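Side-chain contacts in DNA polymerase III subunit beta (Helicobacter pylori 26695, PDB 4S3I), which tethers DNA polymerases and other proteins to DNA, conferring processivity on them as a ring-shaped sliding factor of the replication machinery: residues A48-S51 with D52-L55; Y18-F22 with L23-D27; K211-Y214 with E215-F219. All blocks are in the same frame, centred on the assembly; numbering follows the deposited sequence.

Interaction 1 (A48-S51 with D52-L55); sequences ASDS and DIGL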
loop_
_atom_site.group_PDB
_atom_site.type_symbol
_atom_site.label_atom_id
_atom_site.label_comp_id
_atom_site.label_asym_id
_atom_site.label_seq_id
_atom_site.Cartn_x
_atom_site.Cartn_y
_atom_site.Cartn_z
ATOM N N ALA A 48 17.704 -5.201 19.915
ATOM C CA ALA A 48 18.141 -5.666 18.603
ATOM C C ALA A 48 19.180 -4.681 18.089
ATOM O O ALA A 48 18.889 -3.488 17.939
ATOM C CB ALA A 48 16.966 -5.733 17.658
ATOM N N SER A 49 20.388 -5.167 17.827
ATOM C CA SER A 49 21.477 -4.288 17.420
ATOM C C SER A 49 22.533 -5.025 16.609
ATOM O O SER A 49 22.625 -6.257 16.653
ATOM C CB SER A 49 22.137 -3.660 18.651
ATOM O OG SER A 49 22.927 -4.599 19.361
ATOM N N ASP A 50 23.327 -4.261 15.867
ATOM C CA ASP A 50 24.551 -4.781 15.278
ATOM C C ASP A 50 25.643 -3.746 15.496
ATOM O O ASP A 50 25.478 -2.839 16.311
ATOM C CB ASP A 50 24.373 -5.123 13.789
ATOM C CG ASP A 50 23.815 -3.965 12.970
ATOM O OD1 ASP A 50 24.282 -2.816 13.135
ATOM O OD2 ASP A 50 22.902 -4.209 12.147
ATOM N N SER A 51 26.742 -3.866 14.766
ATOM C CA SER A 51 27.843 -2.911 14.881
ATOM C C SER A 51 27.428 -1.483 14.490
ATOM O O SER A 51 27.999 -0.507 14.979
ATOM C CB SER A 51 29.024 -3.363 14.014
ATOM O OG SER A 51 28.642 -3.424 12.645
ATOM N N ASP A 52 26.427 -1.364 13.621
ATOM C CA ASP A 52 26.109 -0.085 12.993
ATOM C C ASP A 52 24.963 0.687 13.659
ATOM O O ASP A 52 24.940 1.921 13.642
ATOM C CB ASP A 52 25.768 -0.309 11.514
ATOM C CG ASP A 52 26.893 -0.980 10.739
ATOM O OD1 ASP A 52 27.714 -1.696 11.350
ATOM O OD2 ASP A 52 26.944 -0.791 9.504
ATOM N N ILE A 53 24.007 -0.037 14.230
ATOM C CA ILE A 53 22.786 0.586 14.728
ATOM C C ILE A 53 22.073 -0.365 15.681
ATOM O O ILE A 53 22.280 -1.584 15.615
ATOM C CB ILE A 53 21.848 0.952 13.552
ATOM C CG1 ILE A 53 20.712 1.858 14.007
ATOM C CG2 ILE A 53 21.284 -0.307 12.890
ATOM C CD1 ILE A 53 19.944 2.462 12.854
ATOM N N GLY A 54 21.234 0.174 16.565
ATOM C CA GLY A 54 20.543 -0.668 17.519
ATOM C C GLY A 54 19.533 0.044 18.386
ATOM O O GLY A 54 19.576 1.272 18.550
ATOM N N LEU A 55 18.615 -0.739 18.934
ATOM C CA LEU A 55 17.556 -0.235 19.790
ATOM C C LEU A 55 17.454 -1.137 21.010
ATOM O O LEU A 55 17.429 -2.368 20.881
ATOM C CB LEU A 55 16.220 -0.245 19.055
ATOM C CG LEU A 55 15.024 0.162 19.920
ATOM C CD1 LEU A 55 15.180 1.612 20.395
ATOM C CD2 LEU A 55 13.717 -0.035 19.157
#
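Asp52 and Ser51 form the end of a tight hairpin, and the carboxylate of Asp50 reaches across to hold that end in shape. Its OD1 accepts two backbone N-H groups: Asp52 N at 2.6 Å from OD1, and Ile53 N at 3.0 Å from the same atom. The two donors divide the oxygen between them, Asp52 N coming from its anti side and Ile53 N from its syn side, both somewhat out of the carboxylate plane. Both bonds are bent, with N-H...O angles of 146° and 141°, the one oxygen being shared by successive amides. The bond to Asp52 N closes an Asx turn. A chi1 of 53° sets CG between the backbone N and the carbonyl carbon of Asp50, which brings the carboxylate over the turn. Next to it, Asp50 N donates to Ile53 O at 2.9 Å, and Ser51 and Asp52 fill the two corners with backbone angles close to those of a type I turn. The side chains of these corner residues also approach each other, but the 2.4 Å between Ser51 OG and Asp52 OD1 is too short to be trusted in detail.

Along the strands, away from the turn, Ala48 and Leu55 make an antiparallel hydrogen-bonded pair, with Leu55 N 2.9 Å from Ala48 O. Between this pair and the turn the backbones draw close: Ser49 CA lies 3.7 Å from Gly54 CA, in a non-hydrogen-bonded pair. On its other edge the strand of Ile53 to Leu55 continues the sheet towards 233-238 through Gly54 and Phe236.

Chemically, Asp50 OD1 pays for two turn amides at once. Because Asp52 OD1 lies only 4.0 Å from Asp50 OD1, the hairpin end probably carries a concentrated negative potential, which the two N-H groups at Asp50 OD1 and a long, weak ion pair of Asp52 with Lys238 may temper.

Interaction 2 (Y18-F22 with L23-D27); sequences YLQAF and LDKKD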
loop_
_atom_site.group_PDB
_atom_site.type_symbol
_atom_site.label_atom_id
_atom_site.label_comp_id
_atom_site.label_asym_id
_atom_site.label_seq_id
_atom_site.Cartn_x
_atom_site.Cartn_y
_atom_site.Cartn_z
ATOM N N TYR A 18 8.462 -1.924 17.142
ATOM C CA TYR A 18 9.577 -0.998 17.018
ATOM C C TYR A 18 10.867 -1.705 16.681
ATOM O O TYR A 18 11.723 -1.150 15.996
ATOM C CB TYR A 18 9.781 -0.248 18.322
ATOM C CG TYR A 18 8.766 0.831 18.588
ATOM C CD1 TYR A 18 8.557 1.854 17.672
ATOM C CD2 TYR A 18 8.049 0.849 19.777
ATOM C CE1 TYR A 18 7.637 2.866 17.925
ATOM C CE2 TYR A 18 7.133 1.849 20.043
ATOM C CZ TYR A 18 6.931 2.853 19.115
ATOM O OH TYR A 18 6.018 3.846 19.391
ATOM N N LEU A 19 11.015 -2.926 17.183
ATOM C CA LEU A 19 12.276 -3.639 17.062
ATOM C C LEU A 19 12.490 -4.280 15.694
ATOM O O LEU A 19 13.613 -4.648 15.352
ATOM C CB LEU A 19 12.386 -4.692 18.167
ATOM C CG LEU A 19 12.702 -4.092 19.537
ATOM C CD1 LEU A 19 12.419 -5.113 20.628
ATOM C CD2 LEU A 19 14.170 -3.652 19.609
ATOM N N GLN A 20 11.420 -4.406 14.912
ATOM C CA GLN A 20 11.505 -5.126 13.638
ATOM C C GLN A 20 12.547 -4.508 12.708
ATOM O O GLN A 20 13.276 -5.222 12.021
ATOM C CB GLN A 20 10.136 -5.187 12.963
ATOM C CG GLN A 20 9.103 -5.959 13.772
ATOM C CD GLN A 20 9.506 -7.406 13.985
ATOM O OE1 GLN A 20 9.677 -8.156 13.018
ATOM N NE2 GLN A 20 9.685 -7.804 15.249
ATOM N N ALA A 21 12.648 -3.181 12.721
ATOM C CA ALA A 21 13.515 -2.481 11.775
ATOM C C ALA A 21 14.990 -2.720 12.037
ATOM O O ALA A 21 15.839 -2.372 11.215
ATOM C CB ALA A 21 13.216 -0.991 11.779
ATOM N N PHE A 22 15.302 -3.308 13.189
ATOM C CA PHE A 22 16.691 -3.502 13.588
ATOM C C PHE A 22 17.128 -4.951 13.461
ATOM O O PHE A 22 18.186 -5.324 13.957
ATOM C CB PHE A 22 16.907 -3.021 15.023
ATOM C CG PHE A 22 16.569 -1.575 15.223
ATOM C CD1 PHE A 22 17.571 -0.609 15.215
ATOM C CD2 PHE A 22 15.252 -1.172 15.395
ATOM C CE1 PHE A 22 17.258 0.741 15.388
ATOM C CE2 PHE A 22 14.934 0.182 15.566
ATOM C CZ PHE A 22 15.940 1.131 15.560
ATOM N N LEU A 23 16.310 -5.756 12.794
ATOM C CA LEU A 23 16.622 -7.165 12.578
ATOM C C LEU A 23 16.896 -7.417 11.108
ATOM O O LEU A 23 16.235 -6.837 10.240
ATOM C CB LEU A 23 15.441 -8.033 13.000
ATOM C CG LEU A 23 14.976 -7.858 14.437
ATOM C CD1 LEU A 23 13.664 -8.575 14.643
ATOM C CD2 LEU A 23 16.028 -8.399 15.363
ATOM N N ASP A 24 17.856 -8.285 10.824
ATOM C CA ASP A 24 17.993 -8.807 9.482
ATOM C C ASP A 24 17.115 -10.048 9.439
ATOM O O ASP A 24 17.499 -11.100 9.954
ATOM C CB ASP A 24 19.457 -9.136 9.189
ATOM C CG ASP A 24 20.328 -7.891 9.135
ATOM O OD1 ASP A 24 19.791 -6.834 8.731
ATOM O OD2 ASP A 24 21.528 -7.962 9.498
ATOM N N LYS A 25 15.931 -9.915 8.852
ATOM C CA LYS A 25 14.871 -10.906 9.041
ATOM C C LYS A 25 14.888 -12.106 8.092
ATOM O O LYS A 25 14.232 -13.111 8.366
ATOM C CB LYS A 25 13.491 -10.231 9.029
ATOM C CG LYS A 25 13.273 -9.237 10.175
ATOM C CD LYS A 25 11.951 -8.474 10.060
ATOM C CE LYS A 25 12.036 -7.294 9.082
ATOM N NZ LYS A 25 13.077 -6.287 9.481
ATOM N N LYS A 26 15.636 -12.016 6.994
ATOM C CA LYS A 26 15.521 -13.016 5.921
ATOM C C LYS A 26 16.146 -14.365 6.242
ATOM O O LYS A 26 15.624 -15.407 5.840
ATOM C CB LYS A 26 16.050 -12.470 4.590
ATOM C CG LYS A 26 15.128 -11.386 4.010
ATOM C CD LYS A 26 15.662 -10.787 2.716
ATOM C CE LYS A 26 14.716 -9.711 2.200
ATOM N NZ LYS A 26 15.391 -8.788 1.251
ATOM N N ASP A 27 17.260 -14.342 6.962
ATOM C CA ASP A 27 17.903 -15.583 7.384
ATOM C C ASP A 27 17.612 -15.793 8.871
ATOM O O ASP A 27 18.273 -15.222 9.731
ATOM C CB ASP A 27 19.409 -15.535 7.115
ATOM C CG ASP A 27 20.137 -16.759 7.628
ATOM O OD1 ASP A 27 19.480 -17.798 7.887
ATOM O OD2 ASP A 27 21.385 -16.691 7.747
#
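Leu23 folds its isobutyl group back over the end of the preceding turn, CG resting 3.6 Å from Leu19 O. With chi1 at -57°, CG stands anti to the carbonyl carbon, which turns the branch back towards that turn instead of along the departing chain. Its CD1 also meets the amide end of Gln20, at 4.1 Å from NE2, the two side chains crossing obliquely. That amide is held from elsewhere, since Gln20 NE2 donates to Gly74 O and Leu16 O.

The polar centre of the contact is Gln20 O. Lys25 NZ donates to it at 2.8 Å, and Leu23 N donates at 3.2 Å to the same oxygen with an N-H...O angle of 159°. The two donors lie on opposite faces of the carbonyl plane, both well out of it, so the oxygen is gripped from both sides. Bends at chi3 and chi4 carry the ammonium group of Lys25 back to this carbonyl, while its CD passes 3.7 Å from Gln20 OE1 at about a right angle to the glutamine chain. A weak bond from Lys25 NZ to Leu23 O, 3.3 Å long, adds to the curl.

The Leu23 N bond closes a turn over Ala21 and Phe22, whose backbone angles fit type I; just before it, Phe22 N bonds to Leu19 O at 3.1 Å. Two successive i to i+3 bonds thus shape the chain from Leu19 to Leu23. Phe22 also reaches Leu212, while Ala21 O accepts from Arg204. The chain leaving helix 9-19 packs Leu19 and Phe22 on strands 43-49 and 53-60, and Leu23 on Ala48 of the former. Helices set against antiparallel sheets, with the helices lining the central hole of the ring, are the fold of the DNA polymerase III beta-subunit family.

Interaction 3 (K211-Y214 with E215-F219); sequences KLFY and ENFSF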
loop_
_atom_site.group_PDB
_atom_site.type_symbol
_atom_site.label_atom_id
_atom_site.label_comp_id
_atom_site.label_asym_id
_atom_site.label_seq_id
_atom_site.Cartn_x
_atom_site.Cartn_y
_atom_site.Cartn_z
ATOM N N LYS A 211 10.663 7.231 13.616
ATOM C CA LYS A 211 9.623 6.311 14.078
ATOM C C LYS A 211 9.595 6.225 15.599
ATOM O O LYS A 211 8.582 5.849 16.186
ATOM C CB LYS A 211 9.816 4.905 13.496
ATOM C CG LYS A 211 9.929 4.814 11.994
ATOM C CD LYS A 211 10.217 3.364 11.609
ATOM C CE LYS A 211 10.973 3.256 10.293
ATOM N NZ LYS A 211 11.392 1.843 10.014
ATOM N N LEU A 212 10.713 6.563 16.238
ATOM C CA LEU A 212 10.865 6.294 17.655
ATOM C C LEU A 212 10.642 7.520 18.518
ATOM O O LEU A 212 10.082 7.429 19.619
ATOM C CB LEU A 212 12.262 5.738 17.938
ATOM C CG LEU A 212 12.531 4.339 17.395
ATOM C CD1 LEU A 212 14.020 4.026 17.382
ATOM C CD2 LEU A 212 11.791 3.327 18.247
ATOM N N PHE A 213 11.090 8.671 18.029
ATOM C CA PHE A 213 11.214 9.831 18.907
ATOM C C PHE A 213 10.455 11.033 18.375
ATOM O O PHE A 213 10.256 11.160 17.180
ATOM C CB PHE A 213 12.688 10.194 19.101
ATOM C CG PHE A 213 13.521 9.073 19.672
ATOM C CD1 PHE A 213 13.446 8.755 21.024
ATOM C CD2 PHE A 213 14.382 8.348 18.858
ATOM C CE1 PHE A 213 14.219 7.711 21.562
ATOM C CE2 PHE A 213 15.162 7.308 19.377
ATOM C CZ PHE A 213 15.077 6.986 20.730
ATOM N N TYR A 214 10.054 11.915 19.277
ATOM C CA TYR A 214 9.357 13.133 18.892
ATOM C C TYR A 214 9.861 14.296 19.756
ATOM O O TYR A 214 10.515 15.216 19.265
ATOM C CB TYR A 214 7.851 12.933 19.035
ATOM C CG TYR A 214 7.043 14.132 18.602
ATOM C CD1 TYR A 214 7.027 14.534 17.273
ATOM C CD2 TYR A 214 6.285 14.851 19.520
ATOM C CE1 TYR A 214 6.285 15.636 16.868
ATOM C CE2 TYR A 214 5.538 15.951 19.126
ATOM C CZ TYR A 214 5.544 16.335 17.798
ATOM O OH TYR A 214 4.807 17.428 17.391
ATOM N N GLU A 215 9.588 14.237 21.053
ATOM C CA GLU A 215 10.151 15.217 21.969
ATOM C C GLU A 215 10.501 14.574 23.307
ATOM O O GLU A 215 10.179 13.406 23.546
ATOM C CB GLU A 215 9.187 16.393 22.163
ATOM C CG GLU A 215 7.827 15.987 22.710
ATOM C CD GLU A 215 6.884 17.172 22.822
ATOM O OE1 GLU A 215 7.295 18.290 22.430
ATOM O OE2 GLU A 215 5.743 16.985 23.303
ATOM N N ASN A 216 11.148 15.349 24.172
ATOM C CA ASN A 216 11.588 14.879 25.482
ATOM C C ASN A 216 12.470 13.635 25.372
ATOM O O ASN A 216 12.099 12.540 25.813
ATOM C CB ASN A 216 10.400 14.676 26.435
ATOM C CG ASN A 216 9.710 15.992 26.795
ATOM O OD1 ASN A 216 10.354 17.039 26.880
ATOM N ND2 ASN A 216 8.396 15.939 27.000
ATOM N N PHE A 217 13.627 13.821 24.741
ATOM C CA PHE A 217 14.663 12.796 24.683
ATOM C C PHE A 217 16.015 13.479 24.788
ATOM O O PHE A 217 16.118 14.694 24.622
ATOM C CB PHE A 217 14.581 11.963 23.398
ATOM C CG PHE A 217 14.666 12.775 22.122
ATOM C CD1 PHE A 217 13.510 13.224 21.497
ATOM C CD2 PHE A 217 15.901 13.074 21.540
ATOM C CE1 PHE A 217 13.580 13.969 20.321
ATOM C CE2 PHE A 217 15.977 13.817 20.359
ATOM C CZ PHE A 217 14.812 14.263 19.747
ATOM N N SER A 218 17.052 12.708 25.083
ATOM C CA SER A 218 18.397 13.259 25.083
ATOM C C SER A 218 19.100 12.803 23.814
ATOM O O SER A 218 18.760 11.758 23.252
ATOM C CB SER A 218 19.168 12.771 26.298
ATOM O OG SER A 218 19.309 11.376 26.247
ATOM N N PHE A 219 20.067 13.588 23.359
ATOM C CA PHE A 219 20.923 13.198 22.255
ATOM C C PHE A 219 22.346 13.376 22.727
ATOM O O PHE A 219 22.715 14.463 23.195
ATOM C CB PHE A 219 20.668 14.072 21.015
ATOM C CG PHE A 219 21.677 13.861 19.897
ATOM C CD1 PHE A 219 22.937 14.463 19.940
ATOM C CD2 PHE A 219 21.357 13.072 18.800
ATOM C CE1 PHE A 219 23.858 14.261 18.910
ATOM C CE2 PHE A 219 22.272 12.872 17.767
ATOM C CZ PHE A 219 23.517 13.468 17.820
HETATM O O HOH W 1 10.361 11.085 22.206
#
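Glu215 O takes a hydrogen bond from a water at 2.7 Å, and the same water accepts from Tyr214 N at 3.1 Å, so one water links Tyr214 N to Glu215 O within the turn that follows helix 203-212. Beside this bridge lies an aromatic pair. Phe213 CB sits over one face of the Phe217 ring, 3.9 Å from its CD1, and in return Phe217 CB approaches Phe213 CD1 at 4.1 Å. The rings themselves meet obliquely, with centroids 5.6 Å apart and planes at 47°. With chi1 at 57°, Phe217 tucks its ring between its own backbone N and carbonyl carbon, bringing its edge to Tyr214 O, 3.5 Å from CE1.

On the outer side, the Tyr214 ring and the extended Glu215 chain run side by side in the same direction, Glu215 CG 3.7 Å from Tyr214 CD2, with ring and carboxylate planes 56° apart; Pro134 touches both. Asn216, with positive phi, then pairs together with Phe217 opposite Val131 as a G1 beta bulge where strand 217-221 begins.

The Phe217 face under Phe213 CB is thus held by apolar contact, with Ile228 touching both side chains, while Tyr214 N and Glu215 O are met by one water. An aromatic C-H edge against Tyr214 O is probably mildly attractive electrostatically.

How the interactions relate
The three contacts follow in series along the chain, yet they meet in space around Leu55 and Leu212. Interactions 1 and 2 lie closest, centres about 10 Å apart: Ala48 CB touches Leu23 CD2 at 3.6 Å, and Leu55 CB touches Phe22 CE2 at 3.7 Å. Interaction 3 stands about 17 Å from interaction 1 and about 21 Å from interaction 2 between centres. Its Leu212 nevertheless reaches both, with CD2 3.6 Å from Tyr18 CD1 and 4.0 Å from Leu55 CD2. Interactions 1 and 3 also share one nine-stranded sheet, so the group spans the junction between the N-terminal and central family regions. No ligand or DNA takes part.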